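PDB 4PH6: 3-dehydroquinate dehydratase from Enterococcus faecalis, which catalyses the cis-dehydration of 3-dehydroquinate to 3-dehydroshikimate, the third step of the chorismate pathway, through a covalent imine intermediate. Local coordinates for residues 82-87 with 91-96; 149-152 with 156-159. All coordinates share one frame; numbering follows the deposited sequence.

Contact 1: 82-87 with 91-96; sequences LTFRTQ and GEMAFS
Phe84 and Phe95 form an offset stack, ring centroids 4.4 Å apart and planes inclined by 26°, and make the tight half of the loop that follows strand 80-83. The CZ-CE2 end of Phe84 lies over one face of Phe95, offset toward its rim, CZ being 3.3 Å from Phe95 CD2. With CG anti to the backbone N (chi1 -168°), the Phe84 ring swings toward the returning segment, where Met93 lies beside it: Met93 CG is 3.8 Å from Phe84 CZ, and the sulfur sits at the ring edge in a Met-aromatic contact. Leu52 and Tyr100 also touch this side chain. At the turn, Gly91 N donates to Thr86 O (2.9 Å) from above the carbonyl plane, while Gly91 CA rests 3.3 Å from Arg85 O; there is no room for a side chain here, which suits glycine.

The other half is wet. One water joins Gln87 N to Met93 O, another Arg85 O to Met93 N, and the extended Gln87 chain brings its amide OE1 to 3.4 Å from Ala94 CA. Stacking and water bridges thus tie the loop to the backbone of Arg85, whose guanidinium turns away to Asp117 and Glu119, consistent with its predicted substrate-binding role.

Contact 2: 149-152 with 156-159; sequences QKTP and EIVA
Pro152 meets two consecutive residues of the helix, Glu156 and Ile157, and the contact is made by apolar carbon. The pyrrolidine ring presents CB to the aliphatic part of Glu156, Pro152 CB lying 3.7 Å from Glu156 CG. Ile157 crosses the proline ring at about a right angle, its CG1 near CB, CG and CD, with Pro152 CB to Ile157 CG1 at 4.1 Å. Ile157 sends CG1 back toward the loop, placed beside its own backbone N (chi1 -57°), and the extended continuation carries CD1 to within 4.0 Å of Thr151 CG2. A branched aliphatic chain suits this buried position because it can touch several neighbours, among them Ile174 of strand 171-176 and Ala190 of helix 181-197.

A second kind of contact brings carbon against a backbone oxygen: Ile157 CD1 lies 3.5 Å from Pro152 O, a van der Waals approach.

Loop 149-152 follows strand 140-147 and leads into helix 154-166, so this is a beta-to-alpha connection of the (beta/alpha)8 barrel, folded back on the first turn of the helix it introduces. Proline suits the place because its ring fixes phi (-69°) and offers a compact hydrocarbon surface where the chain turns.

Polar groups find their partners outside the pair. Thr151 OG1 hydrogen-bonds to Met177 O, beyond the end of the next strand, and leaves its methyl for Ile157. In Glu156 the chain bends at chi2 (59°), which takes the carboxylate away from the proline and lets OE1 form a salt bridge with Arg160, one helical turn on. Glu156 N is bonded to Ser153 OG, and on the loop side Lys150 NZ forms a salt bridge with Asp147.

Overall arrangement
Both contacts belong to connections that follow barrel strands: contact 1 after strand 80-83, contact 2 after strand 140-147, with strand 115-119 between them in the parallel sheet. Their centres are 21 Å apart and their nearest atoms about 8 Å, without touching. The predicted active site relates them. In contact 1 the side chain of Arg85 comes within about 3 Å of those of His146, the predicted proton donor/acceptor, and Arg51. Contact 2 lies farther off: the side chain of Pro152, a few residues after His146 in the chain, is about 10 Å from it, and Ile157 about 10 Å from Lys173, the predicted Schiff-base lysine, these distances being between side chains.

Contact 1: 82-87 with 91-96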
loop_
_atom_site.group_PDB
_atom_site.type_symbol
_atom_site.label_atom_id
_atom_site.label_comp_id
_atom_site.label_asym_id
_atom_site.label_seq_id
_atom_site.Cartn_x
_atom_site.Cartn_y
_atom_site.Cartn_z
ATOM N N LEU A 82 7.405 3.935 26.612
ATOM C CA LEU A 82 6.600 3.224 27.602
ATOM C C LEU A 82 5.127 3.534 27.364
ATOM O O LEU A 82 4.742 4.692 27.165
ATOM C CB LEU A 82 7.018 3.607 29.025
ATOM C CG LEU A 82 8.418 3.155 29.475
ATOM C CD1 LEU A 82 8.638 3.412 30.961
ATOM C CD2 LEU A 82 8.649 1.693 29.171
ATOM N N THR A 83 4.306 2.498 27.395
ATOM C CA THR A 83 2.886 2.622 27.075
ATOM C C THR A 83 2.043 1.786 28.008
ATOM O O THR A 83 2.243 0.582 28.087
ATOM C CB THR A 83 2.589 2.144 25.626
ATOM O OG1 THR A 83 3.238 2.999 24.675
ATOM C CG2 THR A 83 1.100 2.097 25.357
ATOM N N PHE A 84 1.107 2.401 28.709
ATOM C CA PHE A 84 0.039 1.623 29.333
ATOM C C PHE A 84 -1.228 1.766 28.497
ATOM O O PHE A 84 -1.945 2.756 28.630
ATOM C CB PHE A 84 -0.227 2.066 30.781
ATOM C CG PHE A 84 -1.113 1.110 31.544
ATOM C CD1 PHE A 84 -0.561 0.112 32.336
ATOM C CD2 PHE A 84 -2.493 1.192 31.451
ATOM C CE1 PHE A 84 -1.370 -0.787 33.019
ATOM C CE2 PHE A 84 -3.313 0.289 32.138
ATOM C CZ PHE A 84 -2.747 -0.698 32.914
ATOM N N ARG A 85 -1.499 0.823 27.601
ATOM C CA ARG A 85 -2.721 0.945 26.812
ATOM C C ARG A 85 -3.928 0.667 27.702
ATOM O O ARG A 85 -3.999 -0.380 28.350
ATOM C CB ARG A 85 -2.711 0.007 25.610
ATOM C CG ARG A 85 -3.884 0.193 24.653
ATOM C CD ARG A 85 -3.894 1.572 24.029
ATOM N NE ARG A 85 -2.635 1.852 23.352
ATOM C CZ ARG A 85 -1.947 2.981 23.488
ATOM N NH1 ARG A 85 -2.405 3.956 24.259
ATOM N NH2 ARG A 85 -0.815 3.145 22.826
ATOM N N THR A 86 -4.866 1.600 27.754
ATOM C CA THR A 86 -6.037 1.395 28.603
ATOM C C THR A 86 -7.008 0.445 27.917
ATOM O O THR A 86 -7.052 0.362 26.687
ATOM C CB THR A 86 -6.768 2.702 28.933
ATOM O OG1 THR A 86 -7.406 3.200 27.751
ATOM C CG2 THR A 86 -5.785 3.737 29.465
ATOM N N GLN A 87 -7.802 -0.242 28.727
ATOM C CA GLN A 87 -8.710 -1.280 28.258
ATOM C C GLN A 87 -9.678 -0.795 27.174
ATOM O O GLN A 87 -9.963 -1.528 26.236
ATOM C CB GLN A 87 -9.494 -1.848 29.445
ATOM C CG GLN A 87 -10.148 -3.196 29.196
ATOM C CD GLN A 87 -10.711 -3.821 30.473
ATOM O OE1 GLN A 87 -11.145 -3.112 31.388
ATOM N NE2 GLN A 87 -10.697 -5.151 30.539
ATOM N N GLY A 91 -6.352 -2.200 25.435
ATOM C CA GLY A 91 -5.415 -2.636 26.453
ATOM C C GLY A 91 -5.728 -3.986 27.059
ATOM O O GLY A 91 -6.779 -4.555 26.794
ATOM N N GLU A 92 -4.822 -4.494 27.888
ATOM C CA GLU A 92 -4.956 -5.857 28.412
ATOM C C GLU A 92 -5.724 -5.981 29.729
ATOM O O GLU A 92 -6.270 -7.040 30.022
ATOM C CB GLU A 92 -3.578 -6.485 28.592
ATOM C CG GLU A 92 -2.933 -6.886 27.287
ATOM C CD GLU A 92 -3.718 -7.961 26.542
ATOM O OE1 GLU A 92 -3.909 -9.060 27.099
ATOM O OE2 GLU A 92 -4.141 -7.700 25.394
ATOM N N MET A 93 -5.763 -4.916 30.525
ATOM C CA MET A 93 -6.339 -5.008 31.868
ATOM C C MET A 93 -7.088 -3.765 32.333
ATOM O O MET A 93 -6.749 -2.633 31.962
ATOM C CB MET A 93 -5.243 -5.313 32.888
ATOM C CG MET A 93 -4.178 -4.252 32.937
ATOM S SD MET A 93 -2.909 -4.548 34.178
ATOM C CE MET A 93 -3.783 -4.131 35.670
ATOM N N ALA A 94 -8.099 -3.995 33.165
ATOM C CA ALA A 94 -8.785 -2.921 33.864
ATOM C C ALA A 94 -7.805 -2.186 34.791
ATOM O O ALA A 94 -6.920 -2.791 35.393
ATOM C CB ALA A 94 -9.962 -3.475 34.649
ATOM N N PHE A 95 -7.974 -0.877 34.906
ATOM C CA PHE A 95 -7.049 -0.047 35.661
ATOM C C PHE A 95 -7.775 1.258 35.919
ATOM O O PHE A 95 -8.312 1.861 34.986
ATOM C CB PHE A 95 -5.752 0.180 34.868
ATOM C CG PHE A 95 -4.490 0.238 35.708
ATOM C CD1 PHE A 95 -4.199 -0.753 36.635
ATOM C CD2 PHE A 95 -3.558 1.252 35.513
ATOM C CE1 PHE A 95 -3.024 -0.713 37.378
ATOM C CE2 PHE A 95 -2.383 1.293 36.246
ATOM C CZ PHE A 95 -2.116 0.307 37.179
ATOM N N SER A 96 -7.824 1.674 37.180
ATOM C CA SER A 96 -8.412 2.955 37.538
ATOM C C SER A 96 -7.646 4.097 36.882
ATOM O O SER A 96 -6.438 3.988 36.662
ATOM C CB SER A 96 -8.410 3.138 39.052
ATOM O OG SER A 96 -7.082 3.253 39.545
HETATM O O HOH W 1 -5.278 -1.982 29.738
HETATM O O HOH W 2 -7.447 0.081 31.460
HETATM O O HOH W 3 -8.744 -6.451 28.353
#

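Contact 2: 149-152 with 156-159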
loop_
_atom_site.group_PDB
_atom_site.type_symbol
_atom_site.label_atom_id
_atom_site.label_comp_id
_atom_site.label_asym_id
_atom_site.label_seq_id
_atom_site.Cartn_x
_atom_site.Cartn_y
_atom_site.Cartn_z
ATOM N N GLN A 149 -12.699 -0.955 17.160
ATOM C CA GLN A 149 -13.974 -1.473 16.663
ATOM C C GLN A 149 -14.339 -0.940 15.278
ATOM O O GLN A 149 -14.952 -1.647 14.478
ATOM C CB GLN A 149 -15.098 -1.151 17.650
ATOM C CG GLN A 149 -14.958 -1.875 18.974
ATOM C CD GLN A 149 -15.997 -1.444 19.993
ATOM O OE1 GLN A 149 -16.565 -0.350 19.905
ATOM N NE2 GLN A 149 -16.243 -2.301 20.975
ATOM N N LYS A 150 -13.963 0.305 15.005
ATOM C CA LYS A 150 -14.430 0.978 13.806
ATOM C C LYS A 150 -13.486 2.075 13.345
ATOM O O LYS A 150 -12.505 2.404 14.008
ATOM C CB LYS A 150 -15.816 1.583 14.046
ATOM C CG LYS A 150 -15.809 2.666 15.106
ATOM C CD LYS A 150 -17.192 3.213 15.384
ATOM C CE LYS A 150 -17.128 4.295 16.448
ATOM N NZ LYS A 150 -16.624 3.755 17.738
ATOM N N THR A 151 -13.815 2.645 12.196
ATOM C CA THR A 151 -13.080 3.764 11.641
ATOM C C THR A 151 -13.957 5.009 11.658
ATOM O O THR A 151 -15.022 5.025 11.036
ATOM C CB THR A 151 -12.627 3.471 10.201
ATOM O OG1 THR A 151 -11.882 2.248 10.175
ATOM C CG2 THR A 151 -11.764 4.614 9.668
ATOM N N PRO A 152 -13.521 6.055 12.380
ATOM C CA PRO A 152 -14.281 7.311 12.389
ATOM C C PRO A 152 -14.189 7.976 11.024
ATOM O O PRO A 152 -13.388 7.555 10.186
ATOM C CB PRO A 152 -13.576 8.162 13.457
ATOM C CG PRO A 152 -12.684 7.212 14.207
ATOM C CD PRO A 152 -12.329 6.125 13.240
ATOM N N GLU A 156 -13.047 13.362 11.548
ATOM C CA GLU A 156 -12.912 13.090 12.970
ATOM C C GLU A 156 -11.506 12.592 13.303
ATOM O O GLU A 156 -10.951 12.961 14.329
ATOM C CB GLU A 156 -13.982 12.092 13.425
ATOM C CG GLU A 156 -13.859 11.625 14.863
ATOM C CD GLU A 156 -13.922 12.758 15.873
ATOM O OE1 GLU A 156 -13.365 12.579 16.979
ATOM O OE2 GLU A 156 -14.526 13.816 15.561
ATOM N N ILE A 157 -10.927 11.775 12.431
ATOM C CA ILE A 157 -9.538 11.338 12.581
ATOM C C ILE A 157 -8.606 12.553 12.540
ATOM O O ILE A 157 -7.697 12.687 13.367
ATOM C CB ILE A 157 -9.145 10.323 11.486
ATOM C CG1 ILE A 157 -10.106 9.123 11.516
ATOM C CG2 ILE A 157 -7.686 9.869 11.667
ATOM C CD1 ILE A 157 -9.900 8.081 10.427
ATOM N N VAL A 158 -8.850 13.444 11.582
ATOM C CA VAL A 158 -8.069 14.669 11.448
ATOM C C VAL A 158 -8.261 15.568 12.677
ATOM O O VAL A 158 -7.306 16.161 13.173
ATOM C CB VAL A 158 -8.463 15.451 10.155
ATOM C CG1 VAL A 158 -7.882 16.850 10.154
ATOM C CG2 VAL A 158 -8.018 14.681 8.905
ATOM N N ALA A 159 -9.494 15.668 13.161
ATOM C CA ALA A 159 -9.782 16.505 14.307
ATOM C C ALA A 159 -9.085 15.962 15.541
ATOM O O ALA A 159 -8.566 16.733 16.349
ATOM C CB ALA A 159 -11.298 16.612 14.544
#